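Local coordinates for protein dihydropteridine reductase (Dictyostelium discoideum, PDB 3ORF) that catalyses the NADH-dependent reduction of quinonoid dihydropteridines to their tetrahydro forms, probably serving to regenerate tetrahydrobiopterin, at residues I52-N57 with F64-S69; T143-A148 with A160-T165; P190-T195 with D208-L213. All blocks are in the same frame, centred on the assembly; numbering follows the deposited sequence.

Contact 1: I52-N57 with F64-S69; sequences IDFREN and FTIKDS. With NAD (nicotinamide-adenine-dinucleotide), chain E.
Phe54 has CG anti to its carbonyl carbon (chi1 -58°), and Ile66 squeezes CG1 between its backbone N and carbonyl carbon (chi1 46°); the two side chains meet on one side of the NAD adenine, Phe54 CD2 4.1 Å from Ile66 CG1. Phe54 turns a ring edge to Ile66 O; NAD N3A lies over one face toward the rim, CE1 and CZ come closest to the adenine, and the rings are mutually inclined. Ile66 CD1 packs across Ile52 CG2 at 3.9 Å. The backbones run parallel, joined by Asp53 N to Phe64 O (3.2 Å) and Ile66 N to Asp53 O (3.0 Å).

Asp53 swings its carboxylate to the adenosine ribose: NAD O2B donates to OD1 (2.7 Å) and NAD O3B to OD2 (2.6 Å). OD1 takes Phe54 N on its anti lone pair, and OD2 also binds Ser31 N, which fixes the group's rotation. Arg55 NH1 reaches both hydroxyls. An alanine in place of Asp53 would probably leave both hydroxyls without their acceptor and Arg55 without its nearby negative charge. NAD N6A donates to Ser69 OG (3.1 Å). The carboxylate is consistent with binding NADH, since a 2'-phosphate at O2B would probably be crowded and repelled.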
loop_
_atom_site.group_PDB
_atom_site.type_symbol
_atom_site.label_atom_id
_atom_site.label_comp_id
_atom_site.label_asym_id
_atom_site.label_seq_id
_atom_site.Cartn_x
_atom_site.Cartn_y
_atom_site.Cartn_z
ATOM N N ILE A 52 8.136 -10.323 18.698
ATOM C CA ILE A 52 8.203 -11.125 17.475
ATOM C C ILE A 52 9.108 -10.363 16.492
ATOM O O ILE A 52 8.946 -9.155 16.289
ATOM C CB ILE A 52 6.784 -11.333 16.823
ATOM C CG1 ILE A 52 5.772 -11.980 17.797
ATOM C CG2 ILE A 52 6.875 -12.105 15.489
ATOM C CD1 ILE A 52 4.259 -11.705 17.391
ATOM N N ASP A 53 10.055 -11.065 15.895
ATOM C CA ASP A 53 11.029 -10.483 14.953
ATOM C C ASP A 53 11.723 -11.644 14.197
ATOM O O ASP A 53 11.353 -12.844 14.424
ATOM C CB ASP A 53 12.013 -9.562 15.680
ATOM C CG ASP A 53 12.572 -8.492 14.776
ATOM O OD1 ASP A 53 12.798 -8.773 13.562
ATOM O OD2 ASP A 53 12.752 -7.337 15.262
ATOM N N PHE A 54 12.654 -11.331 13.283
ATOM C CA PHE A 54 13.373 -12.422 12.558
ATOM C C PHE A 54 14.432 -13.098 13.434
ATOM O O PHE A 54 14.791 -14.248 13.220
ATOM C CB PHE A 54 13.957 -12.000 11.189
ATOM C CG PHE A 54 12.916 -11.473 10.225
ATOM C CD1 PHE A 54 13.093 -10.245 9.575
ATOM C CD2 PHE A 54 11.716 -12.171 9.998
ATOM C CE1 PHE A 54 12.085 -9.736 8.690
ATOM C CE2 PHE A 54 10.708 -11.641 9.126
ATOM C CZ PHE A 54 10.915 -10.467 8.486
ATOM N N ARG A 55 14.888 -12.379 14.446
ATOM C CA ARG A 55 15.856 -12.894 15.406
ATOM C C ARG A 55 15.279 -12.595 16.825
ATOM O O ARG A 55 14.342 -11.763 16.982
ATOM C CB ARG A 55 17.238 -12.270 15.129
ATOM C CG ARG A 55 17.352 -10.818 15.485
ATOM C CD ARG A 55 18.357 -10.051 14.596
ATOM N NE ARG A 55 18.261 -8.596 14.858
ATOM C CZ ARG A 55 17.391 -7.774 14.252
ATOM N NH1 ARG A 55 16.561 -8.237 13.316
ATOM N NH2 ARG A 55 17.349 -6.486 14.567
ATOM N N GLU A 56 15.794 -13.303 17.823
ATOM C CA GLU A 56 15.281 -13.226 19.185
ATOM C C GLU A 56 15.631 -11.878 19.814
ATOM O O GLU A 56 16.629 -11.225 19.413
ATOM C CB GLU A 56 15.918 -14.362 20.059
ATOM C CG GLU A 56 15.826 -15.829 19.498
ATOM C CD GLU A 56 14.408 -16.493 19.577
ATOM O OE1 GLU A 56 14.343 -17.750 19.562
ATOM O OE2 GLU A 56 13.352 -15.769 19.623
ATOM N N ASN A 57 14.858 -11.501 20.829
ATOM C CA ASN A 57 15.221 -10.386 21.702
ATOM C C ASN A 57 15.303 -10.945 23.095
ATOM O O ASN A 57 14.251 -11.056 23.783
ATOM C CB ASN A 57 14.222 -9.225 21.698
ATOM C CG ASN A 57 14.688 -8.072 22.601
ATOM O OD1 ASN A 57 14.138 -6.959 22.544
ATOM N ND2 ASN A 57 15.713 -8.329 23.447
ATOM N N PHE A 64 9.792 -14.450 20.199
ATOM C CA PHE A 64 9.440 -15.383 19.135
ATOM C C PHE A 64 10.099 -14.974 17.832
ATOM O O PHE A 64 10.276 -13.783 17.543
ATOM C CB PHE A 64 7.927 -15.488 18.934
ATOM C CG PHE A 64 7.197 -16.049 20.128
ATOM C CD1 PHE A 64 6.660 -15.196 21.096
ATOM C CD2 PHE A 64 7.079 -17.424 20.307
ATOM C CE1 PHE A 64 6.021 -15.680 22.208
ATOM C CE2 PHE A 64 6.419 -17.932 21.434
ATOM C CZ PHE A 64 5.894 -17.058 22.397
ATOM N N THR A 65 10.398 -15.973 17.025
ATOM C CA THR A 65 11.093 -15.799 15.805
ATOM C C THR A 65 10.118 -16.210 14.717
ATOM O O THR A 65 9.334 -17.185 14.913
ATOM C CB THR A 65 12.348 -16.675 15.851
ATOM O OG1 THR A 65 13.463 -15.875 15.557
ATOM C CG2 THR A 65 12.274 -17.964 14.965
ATOM N N ILE A 66 10.124 -15.477 13.590
ATOM C CA ILE A 66 9.327 -15.875 12.417
ATOM C C ILE A 66 10.256 -15.960 11.233
ATOM O O ILE A 66 11.215 -15.219 11.198
ATOM C CB ILE A 66 8.145 -14.923 12.171
ATOM C CG1 ILE A 66 8.591 -13.456 12.269
ATOM C CG2 ILE A 66 7.028 -15.225 13.195
ATOM C CD1 ILE A 66 7.514 -12.532 11.696
ATOM N N LYS A 67 10.040 -16.919 10.326
ATOM C CA LYS A 67 10.990 -17.148 9.240
ATOM C C LYS A 67 10.562 -16.185 8.176
ATOM O O LYS A 67 11.385 -15.770 7.382
ATOM C CB LYS A 67 11.029 -18.584 8.638
ATOM C CG LYS A 67 10.927 -19.845 9.571
ATOM C CD LYS A 67 12.302 -20.400 10.134
ATOM C CE LYS A 67 13.198 -21.130 9.101
ATOM N NZ LYS A 67 14.649 -21.113 9.526
ATOM N N ASP A 68 9.271 -15.816 8.175
ATOM C CA ASP A 68 8.744 -14.793 7.250
ATOM C C ASP A 68 7.494 -14.127 7.795
ATOM O O ASP A 68 7.075 -14.401 8.925
ATOM C CB ASP A 68 8.456 -15.405 5.879
ATOM C CG ASP A 68 7.507 -16.583 5.955
ATOM O OD1 ASP A 68 7.914 -17.722 5.602
ATOM O OD2 ASP A 68 6.357 -16.386 6.376
ATOM N N SER A 69 6.909 -13.238 6.996
ATOM C CA SER A 69 5.709 -12.531 7.415
ATOM C C SER A 69 4.467 -13.133 6.757
ATOM O O SER A 69 3.396 -12.607 6.907
ATOM C CB SER A 69 5.842 -11.045 7.126
ATOM O OG SER A 69 5.358 -10.261 8.214
HETATM P PA NAD E . 15.447 -1.454 12.422
HETATM O O1A NAD E . 15.894 -1.887 11.073
HETATM O O2A NAD E . 16.396 -1.424 13.570
HETATM O O5B NAD E . 14.327 -2.553 12.906
HETATM C C5B NAD E . 13.239 -3.038 12.205
HETATM C C4B NAD E . 12.962 -4.440 12.775
HETATM O O4B NAD E . 11.841 -4.970 12.008
HETATM C C3B NAD E . 14.160 -5.375 12.454
HETATM O O3B NAD E . 14.375 -6.222 13.558
HETATM C C2B NAD E . 13.639 -6.305 11.376
HETATM O O2B NAD E . 14.187 -7.626 11.514
HETATM C C1B NAD E . 12.136 -6.335 11.722
HETATM N N9A NAD E . 11.234 -6.651 10.580
HETATM C C8A NAD E . 11.400 -6.201 9.309
HETATM N N7A NAD E . 10.355 -6.652 8.597
HETATM C C5A NAD E . 9.547 -7.416 9.395
HETATM C C6A NAD E . 8.332 -8.146 9.212
HETATM N N6A NAD E . 7.755 -8.264 7.991
HETATM N N1A NAD E . 7.765 -8.786 10.276
HETATM C C2A NAD E . 8.354 -8.746 11.464
HETATM N N3A NAD E . 9.500 -8.062 11.660
HETATM C C4A NAD E . 10.131 -7.415 10.656
HETATM O O3 NAD E . 14.695 -0.092 12.181
HETATM P PN NAD E . 14.336 1.032 13.165
HETATM O O1N NAD E . 15.391 2.064 12.906
HETATM O O2N NAD E . 13.969 0.526 14.553
HETATM O O5D NAD E . 12.961 1.654 12.570
HETATM C C5D NAD E . 11.668 1.311 13.084
HETATM C C4D NAD E . 10.561 1.884 12.179
HETATM O O4D NAD E . 10.872 3.261 11.837
HETATM C C3D NAD E . 10.332 1.185 10.834
HETATM O O3D NAD E . 8.891 0.899 10.762
HETATM C C2D NAD E . 10.708 2.236 9.779
HETATM O O2D NAD E . 9.890 1.981 8.627
HETATM C C1D NAD E . 10.201 3.471 10.556
HETATM N N1N NAD E . 10.225 4.965 10.211
HETATM C C2N NAD E . 11.371 5.857 10.410
HETATM C C3N NAD E . 11.212 7.241 10.052
HETATM C C7N NAD E . 12.325 8.311 10.218
HETATM O O7N NAD E . 12.539 9.126 9.300
HETATM N N7N NAD E . 12.936 8.305 11.422
HETATM C C4N NAD E . 9.975 7.716 9.553
HETATM C C5N NAD E . 8.883 6.853 9.401
HETATM C C6N NAD E . 9.012 5.511 9.722
#

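Contact 2: T143-A148 with A160-T165. With NAD (nicotinamide-adenine-dinucleotide), chain E.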
loop_
_atom_site.group_PDB
_atom_site.type_symbol
_atom_site.label_atom_id
_atom_site.label_comp_id
_atom_site.label_asym_id
_atom_site.label_seq_id
_atom_site.Cartn_x
_atom_site.Cartn_y
_atom_site.Cartn_z
ATOM N N THR A 143 3.730 1.923 13.281
ATOM C CA THR A 143 4.686 2.950 12.818
ATOM C C THR A 143 4.448 3.305 11.323
ATOM O O THR A 143 4.627 2.444 10.403
ATOM C CB THR A 143 6.118 2.514 13.048
ATOM O OG1 THR A 143 6.244 2.142 14.458
ATOM C CG2 THR A 143 7.042 3.723 12.827
ATOM N N GLY A 144 4.037 4.565 11.079
ATOM C CA GLY A 144 3.800 5.001 9.694
ATOM C C GLY A 144 5.004 5.826 9.253
ATOM O O GLY A 144 6.156 5.569 9.698
ATOM N N ALA A 145 4.761 6.880 8.452
ATOM C CA ALA A 145 5.842 7.821 8.172
ATOM C C ALA A 145 5.341 9.184 7.927
ATOM O O ALA A 145 4.459 9.373 7.131
ATOM C CB ALA A 145 6.752 7.340 7.007
ATOM N N SER A 146 5.929 10.178 8.567
ATOM C CA SER A 146 5.528 11.563 8.248
ATOM C C SER A 146 5.697 11.912 6.775
ATOM O O SER A 146 4.860 12.621 6.152
ATOM C CB SER A 146 6.346 12.493 9.066
ATOM O OG SER A 146 5.704 13.715 9.017
ATOM N N ALA A 147 6.770 11.454 6.162
ATOM C CA ALA A 147 7.003 11.848 4.767
ATOM C C ALA A 147 5.903 11.296 3.844
ATOM O O ALA A 147 5.632 11.888 2.837
ATOM C CB ALA A 147 8.436 11.343 4.253
ATOM N N ALA A 148 5.305 10.152 4.171
ATOM C CA ALA A 148 4.218 9.605 3.344
ATOM C C ALA A 148 2.952 10.401 3.412
ATOM O O ALA A 148 2.085 10.142 2.647
ATOM C CB ALA A 148 3.904 8.168 3.724
ATOM N N ALA A 160 4.654 4.554 -0.843
ATOM C CA ALA A 160 3.369 3.845 -1.077
ATOM C C ALA A 160 3.050 2.795 0.020
ATOM O O ALA A 160 1.941 2.673 0.382
ATOM C CB ALA A 160 3.321 3.230 -2.442
ATOM N N THR A 161 4.018 2.067 0.544
ATOM C CA THR A 161 3.774 1.030 1.549
ATOM C C THR A 161 3.437 1.689 2.856
ATOM O O THR A 161 2.590 1.184 3.630
ATOM C CB THR A 161 4.981 0.015 1.711
ATOM O OG1 THR A 161 6.203 0.726 1.909
ATOM C CG2 THR A 161 5.148 -0.838 0.475
ATOM N N LYS A 162 4.074 2.848 3.122
ATOM C CA LYS A 162 3.673 3.639 4.276
ATOM C C LYS A 162 2.269 4.274 4.104
ATOM O O LYS A 162 1.529 4.418 5.086
ATOM C CB LYS A 162 4.667 4.771 4.565
ATOM C CG LYS A 162 5.986 4.275 5.163
ATOM C CD LYS A 162 5.758 3.154 6.163
ATOM C CE LYS A 162 6.962 2.983 7.156
ATOM N NZ LYS A 162 6.516 2.310 8.370
ATOM N N ALA A 163 1.900 4.667 2.883
ATOM C CA ALA A 163 0.571 5.198 2.715
ATOM C C ALA A 163 -0.391 4.052 2.979
ATOM O O ALA A 163 -1.468 4.261 3.516
ATOM C CB ALA A 163 0.310 5.823 1.247
ATOM N N ALA A 164 -0.014 2.822 2.606
ATOM C CA ALA A 164 -0.970 1.738 2.828
ATOM C C ALA A 164 -1.064 1.515 4.344
ATOM O O ALA A 164 -2.129 1.223 4.872
ATOM C CB ALA A 164 -0.458 0.440 2.152
ATOM N N THR A 165 0.080 1.591 5.023
ATOM C CA THR A 165 0.100 1.437 6.505
ATOM C C THR A 165 -0.839 2.414 7.169
ATOM O O THR A 165 -1.563 2.054 8.101
ATOM C CB THR A 165 1.484 1.623 7.077
ATOM O OG1 THR A 165 2.354 0.709 6.418
ATOM C CG2 THR A 165 1.481 1.354 8.546
HETATM P PA NAD E . 15.447 -1.454 12.422
HETATM O O1A NAD E . 15.894 -1.887 11.073
HETATM O O2A NAD E . 16.396 -1.424 13.570
HETATM O O5B NAD E . 14.327 -2.553 12.906
HETATM C C5B NAD E . 13.239 -3.038 12.205
HETATM C C4B NAD E . 12.962 -4.440 12.775
HETATM O O4B NAD E . 11.841 -4.970 12.008
HETATM C C3B NAD E . 14.160 -5.375 12.454
HETATM O O3B NAD E . 14.375 -6.222 13.558
HETATM C C2B NAD E . 13.639 -6.305 11.376
HETATM O O2B NAD E . 14.187 -7.626 11.514
HETATM C C1B NAD E . 12.136 -6.335 11.722
HETATM N N9A NAD E . 11.234 -6.651 10.580
HETATM C C8A NAD E . 11.400 -6.201 9.309
HETATM N N7A NAD E . 10.355 -6.652 8.597
HETATM C C5A NAD E . 9.547 -7.416 9.395
HETATM C C6A NAD E . 8.332 -8.146 9.212
HETATM N N6A NAD E . 7.755 -8.264 7.991
HETATM N N1A NAD E . 7.765 -8.786 10.276
HETATM C C2A NAD E . 8.354 -8.746 11.464
HETATM N N3A NAD E . 9.500 -8.062 11.660
HETATM C C4A NAD E . 10.131 -7.415 10.656
HETATM O O3 NAD E . 14.695 -0.092 12.181
HETATM P PN NAD E . 14.336 1.032 13.165
HETATM O O1N NAD E . 15.391 2.064 12.906
HETATM O O2N NAD E . 13.969 0.526 14.553
HETATM O O5D NAD E . 12.961 1.654 12.570
HETATM C C5D NAD E . 11.668 1.311 13.084
HETATM C C4D NAD E . 10.561 1.884 12.179
HETATM O O4D NAD E . 10.872 3.261 11.837
HETATM C C3D NAD E . 10.332 1.185 10.834
HETATM O O3D NAD E . 8.891 0.899 10.762
HETATM C C2D NAD E . 10.708 2.236 9.779
HETATM O O2D NAD E . 9.890 1.981 8.627
HETATM C C1D NAD E . 10.201 3.471 10.556
HETATM N N1N NAD E . 10.225 4.965 10.211
HETATM C C2N NAD E . 11.371 5.857 10.410
HETATM C C3N NAD E . 11.212 7.241 10.052
HETATM C C7N NAD E . 12.325 8.311 10.218
HETATM O O7N NAD E . 12.539 9.126 9.300
HETATM N N7N NAD E . 12.936 8.305 11.422
HETATM C C4N NAD E . 9.975 7.716 9.553
HETATM C C5N NAD E . 8.883 6.853 9.401
HETATM C C6N NAD E . 9.012 5.511 9.722
#
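Lys162 does most of the touching from helix 156-172, laying its chain along the loop that follows strand 138-143. Its CB meets Ala148 CB at 3.6 Å, and one carbon further out CG packs on Ala145 CB at 3.7 Å, so two alanine methyls line the root of the side chain. The chain kinks at chi2 (-39°) and then runs out extended past Gly144, which brings the ammonium group to Thr143 O and the nicotinamide ribose. There NZ donates to Thr143 O at 2.8 Å, coming in above the carbonyl plane (44° out of it) and not onto a lone pair. A weak second bond leads from NZ to NAD O2D (3.4 Å), on that ribose. NZ is therefore held mainly by the carbonyl, with the cofactor a weaker second partner.

Ala163 adds a lighter contact, its backbone N 4.1 Å from Ala148 CB. This side of the helix meets the other subunit: Ala163 packs on His167 and Ala164 on Ala164 of the second subunit.

Thr165 closes the segment. Its OG1 turns back to Thr161 O (2.8 Å), which also receives Thr165 N from the opposite face of the carbonyl. With the hydroxyl so engaged (chi1 -55°), CG2 is left for the loop and rests 3.8 Å from Thr143 O. Thr143 in turn gives its hydroxyl to Cys93 O and directs CG2 to NAD C1D.

Tyr158, the predicted proton acceptor, lies one helical turn before Lys162 and touches Ala145; a tyrosine and a lysine spaced in this way form the Tyr-X-X-X-Lys signature of short-chain dehydrogenases/reductases, in which the lysine typically holds the nicotinamide ribose.

Contact 3: P190-T195 with D208-L213. With NAD (nicotinamide-adenine-dinucleotide), chain E.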
loop_
_atom_site.group_PDB
_atom_site.type_symbol
_atom_site.label_atom_id
_atom_site.label_comp_id
_atom_site.label_asym_id
_atom_site.label_seq_id
_atom_site.Cartn_x
_atom_site.Cartn_y
_atom_site.Cartn_z
ATOM N N PRO A 190 7.034 9.454 12.679
ATOM C CA PRO A 190 8.228 10.277 12.956
ATOM C C PRO A 190 8.711 11.071 11.726
ATOM O O PRO A 190 8.585 10.572 10.581
ATOM C CB PRO A 190 9.293 9.248 13.397
ATOM C CG PRO A 190 8.770 7.851 12.916
ATOM C CD PRO A 190 7.299 8.022 12.467
ATOM N N VAL A 191 9.127 12.332 11.959
ATOM C CA VAL A 191 9.941 13.082 10.999
ATOM C C VAL A 191 11.354 12.426 10.959
ATOM O O VAL A 191 11.768 11.896 9.933
ATOM C CB VAL A 191 9.938 14.567 11.369
ATOM C CG1 VAL A 191 10.828 15.412 10.402
ATOM C CG2 VAL A 191 8.491 15.042 11.299
ATOM N N THR A 192 12.023 12.358 12.109
ATOM C CA THR A 192 13.299 11.647 12.206
ATOM C C THR A 192 13.560 11.149 13.613
ATOM O O THR A 192 13.711 11.950 14.581
ATOM C CB THR A 192 14.538 12.564 11.845
ATOM O OG1 THR A 192 14.185 13.478 10.803
ATOM C CG2 THR A 192 15.732 11.692 11.415
ATOM N N LEU A 193 13.569 9.836 13.708
ATOM C CA LEU A 193 14.067 9.066 14.860
ATOM C C LEU A 193 15.598 9.003 14.915
ATOM O O LEU A 193 16.298 8.996 13.887
ATOM C CB LEU A 193 13.601 7.579 14.769
ATOM C CG LEU A 193 12.131 7.287 14.934
ATOM C CD1 LEU A 193 11.909 5.780 15.206
ATOM C CD2 LEU A 193 11.644 8.132 16.164
ATOM N N ASP A 194 16.111 8.884 16.120
ATOM C CA ASP A 194 17.542 8.703 16.307
ATOM C C ASP A 194 17.801 7.212 16.393
ATOM O O ASP A 194 17.682 6.621 17.470
ATOM C CB ASP A 194 18.041 9.383 17.575
ATOM C CG ASP A 194 19.570 9.382 17.685
ATOM O OD1 ASP A 194 20.250 8.695 16.910
ATOM O OD2 ASP A 194 20.119 10.014 18.582
ATOM N N THR A 195 18.112 6.634 15.243
ATOM C CA THR A 195 18.290 5.190 15.046
ATOM C C THR A 195 19.615 5.015 14.272
ATOM O O THR A 195 20.028 5.916 13.546
ATOM C CB THR A 195 17.219 4.607 14.079
ATOM O OG1 THR A 195 17.286 5.324 12.829
ATOM C CG2 THR A 195 15.742 4.727 14.646
ATOM N N ASP A 208 20.380 16.663 17.538
ATOM C CA ASP A 208 19.491 17.222 18.556
ATOM C C ASP A 208 18.105 17.494 17.939
ATOM O O ASP A 208 17.144 17.698 18.656
ATOM C CB ASP A 208 20.110 18.513 19.134
ATOM C CG ASP A 208 21.239 18.247 20.220
ATOM O OD1 ASP A 208 21.534 17.065 20.597
ATOM O OD2 ASP A 208 21.833 19.247 20.721
ATOM N N ASP A 209 18.005 17.493 16.613
ATOM C CA ASP A 209 16.718 17.580 15.926
ATOM C C ASP A 209 16.163 16.178 15.630
ATOM O O ASP A 209 15.306 16.015 14.728
ATOM C CB ASP A 209 16.843 18.299 14.579
ATOM C CG ASP A 209 17.099 19.828 14.692
ATOM O OD1 ASP A 209 17.124 20.424 15.805
ATOM O OD2 ASP A 209 17.305 20.419 13.587
ATOM N N TRP A 210 16.671 15.154 16.336
ATOM C CA TRP A 210 16.179 13.763 16.126
ATOM C C TRP A 210 15.490 13.264 17.401
ATOM O O TRP A 210 15.998 13.531 18.523
ATOM C CB TRP A 210 17.368 12.862 15.811
ATOM C CG TRP A 210 17.954 13.136 14.448
ATOM C CD1 TRP A 210 17.655 14.185 13.609
ATOM C CD2 TRP A 210 18.906 12.339 13.765
ATOM N NE1 TRP A 210 18.342 14.052 12.432
ATOM C CE2 TRP A 210 19.107 12.918 12.494
ATOM C CE3 TRP A 210 19.577 11.152 14.079
ATOM C CZ2 TRP A 210 19.975 12.379 11.563
ATOM C CZ3 TRP A 210 20.448 10.625 13.153
ATOM C CH2 TRP A 210 20.624 11.230 11.903
ATOM N N THR A 211 14.362 12.535 17.254
ATOM C CA THR A 211 13.684 12.087 18.445
ATOM C C THR A 211 14.417 10.888 19.091
ATOM O O THR A 211 14.659 9.901 18.456
ATOM C CB THR A 211 12.211 11.709 18.182
ATOM O OG1 THR A 211 11.581 12.705 17.347
ATOM C CG2 THR A 211 11.456 11.623 19.510
ATOM N N PRO A 212 14.775 11.000 20.377
ATOM C CA PRO A 212 15.315 9.833 21.095
ATOM C C PRO A 212 14.274 8.714 21.199
ATOM O O PRO A 212 13.109 8.993 21.486
ATOM C CB PRO A 212 15.610 10.392 22.488
ATOM C CG PRO A 212 15.863 11.906 22.211
ATOM C CD PRO A 212 14.732 12.190 21.234
ATOM N N LEU A 213 14.701 7.469 20.979
ATOM C CA LEU A 213 13.771 6.347 20.959
ATOM C C LEU A 213 13.011 6.241 22.320
ATOM O O LEU A 213 11.813 5.880 22.362
ATOM C CB LEU A 213 14.551 5.071 20.617
ATOM C CG LEU A 213 15.224 5.103 19.245
ATOM C CD1 LEU A 213 16.073 3.874 19.093
ATOM C CD2 LEU A 213 14.241 5.159 18.145
HETATM P PA NAD E . 15.447 -1.454 12.422
HETATM O O1A NAD E . 15.894 -1.887 11.073
HETATM O O2A NAD E . 16.396 -1.424 13.570
HETATM O O5B NAD E . 14.327 -2.553 12.906
HETATM C C5B NAD E . 13.239 -3.038 12.205
HETATM C C4B NAD E . 12.962 -4.440 12.775
HETATM O O4B NAD E . 11.841 -4.970 12.008
HETATM C C3B NAD E . 14.160 -5.375 12.454
HETATM O O3B NAD E . 14.375 -6.222 13.558
HETATM C C2B NAD E . 13.639 -6.305 11.376
HETATM O O2B NAD E . 14.187 -7.626 11.514
HETATM C C1B NAD E . 12.136 -6.335 11.722
HETATM N N9A NAD E . 11.234 -6.651 10.580
HETATM C C8A NAD E . 11.400 -6.201 9.309
HETATM N N7A NAD E . 10.355 -6.652 8.597
HETATM C C5A NAD E . 9.547 -7.416 9.395
HETATM C C6A NAD E . 8.332 -8.146 9.212
HETATM N N6A NAD E . 7.755 -8.264 7.991
HETATM N N1A NAD E . 7.765 -8.786 10.276
HETATM C C2A NAD E . 8.354 -8.746 11.464
HETATM N N3A NAD E . 9.500 -8.062 11.660
HETATM C C4A NAD E . 10.131 -7.415 10.656
HETATM O O3 NAD E . 14.695 -0.092 12.181
HETATM P PN NAD E . 14.336 1.032 13.165
HETATM O O1N NAD E . 15.391 2.064 12.906
HETATM O O2N NAD E . 13.969 0.526 14.553
HETATM O O5D NAD E . 12.961 1.654 12.570
HETATM C C5D NAD E . 11.668 1.311 13.084
HETATM C C4D NAD E . 10.561 1.884 12.179
HETATM O O4D NAD E . 10.872 3.261 11.837
HETATM C C3D NAD E . 10.332 1.185 10.834
HETATM O O3D NAD E . 8.891 0.899 10.762
HETATM C C2D NAD E . 10.708 2.236 9.779
HETATM O O2D NAD E . 9.890 1.981 8.627
HETATM C C1D NAD E . 10.201 3.471 10.556
HETATM N N1N NAD E . 10.225 4.965 10.211
HETATM C C2N NAD E . 11.371 5.857 10.410
HETATM C C3N NAD E . 11.212 7.241 10.052
HETATM C C7N NAD E . 12.325 8.311 10.218
HETATM O O7N NAD E . 12.539 9.126 9.300
HETATM N N7N NAD E . 12.936 8.305 11.422
HETATM C C4N NAD E . 9.975 7.716 9.553
HETATM C C5N NAD E . 8.883 6.853 9.401
HETATM C C6N NAD E . 9.012 5.511 9.722
HETATM O O HOH W 1 10.763 12.633 14.966
HETATM O O HOH W 2 12.587 14.910 14.480
HETATM O O HOH W 3 14.604 15.956 11.357
HETATM O O HOH W 4 17.770 7.269 20.676
#
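Thr192 sets its methyl over the indole of Trp210. CG2 lies 3.7 Å from the centroid of the five-membered ring and only 10° off the normal, a CH-pi contact over the face. Just ahead of it in the chain, Pro190 lays CG and CD against the nicotinamide ring. The Thr192 carbonyl oxygen accepts Thr211 N at 2.8 Å, in the carbonyl plane and nearly straight (168° at the hydrogen). Water fills in around the pair: one molecule is held by Thr192 N and Thr211 OG1, the latter also hydrogen-bonded to Thr241 OG1, and another sits on Thr192 OG1.

Leu193 forms a single beta bridge with Thr211. Its CB points away from 208-213, yet CD2 reaches Thr211 CB and CD1 meets Leu213 CD2 at 3.8 Å, the two leucines crossing at about a right angle. This is the part of a short-chain dehydrogenase/reductase fold where the chain leaves strand 184-190 and passes the nicotinamide end of the cofactor before helix 196-201; 208-213, arriving after that helix, backs the loop.

Asp194 donates its backbone N to Thr211 O at 2.9 Å, the second bond of the bridge. With CG anti to the backbone N, the carboxylate comes to the indole rim: OD1 is 3.8 Å from Trp210 CE3, near the ring plane, and the two planes stand 76° apart. Arg199 takes the charge of OD2 in a salt bridge. Asp194 O lies against Leu213 CG, and a water donates to that oxygen while accepting Leu213 N.

Thr195, at the N-cap of helix 196-201, has OG1 accept Asn198 N. That leaves CG2 3.8 Å from Leu213 CD2 and beside NAD O1N on the nicotinamide-side phosphate, while Leu213 itself starts helix 213-225 and packs on Ala33, Leu34 and Glu37 of helix 33-44.

In the fold
Along the chain the three contacts follow one another in series, and all three touch the same NAD. Contact 1 sits at the 62-65 and 48-53 side of the sheet, at the adenosine half. Contacts 2 and 3 lie beyond strands 138-143 and 184-190, which are neighbours in the sheet, at the nicotinamide half. Centres of contacts 1 and 2 are about 22 Å apart and those of 1 and 3 about 25 Å, with no touch in either case. Contacts 2 and 3 are about 17 Å apart by centres but do meet, Ser146 CB lying 3.3 Å from Pro190 O. The Rossmann-type sheet thus sends loops from strands on both sides of its centre to the two ends of the cofactor.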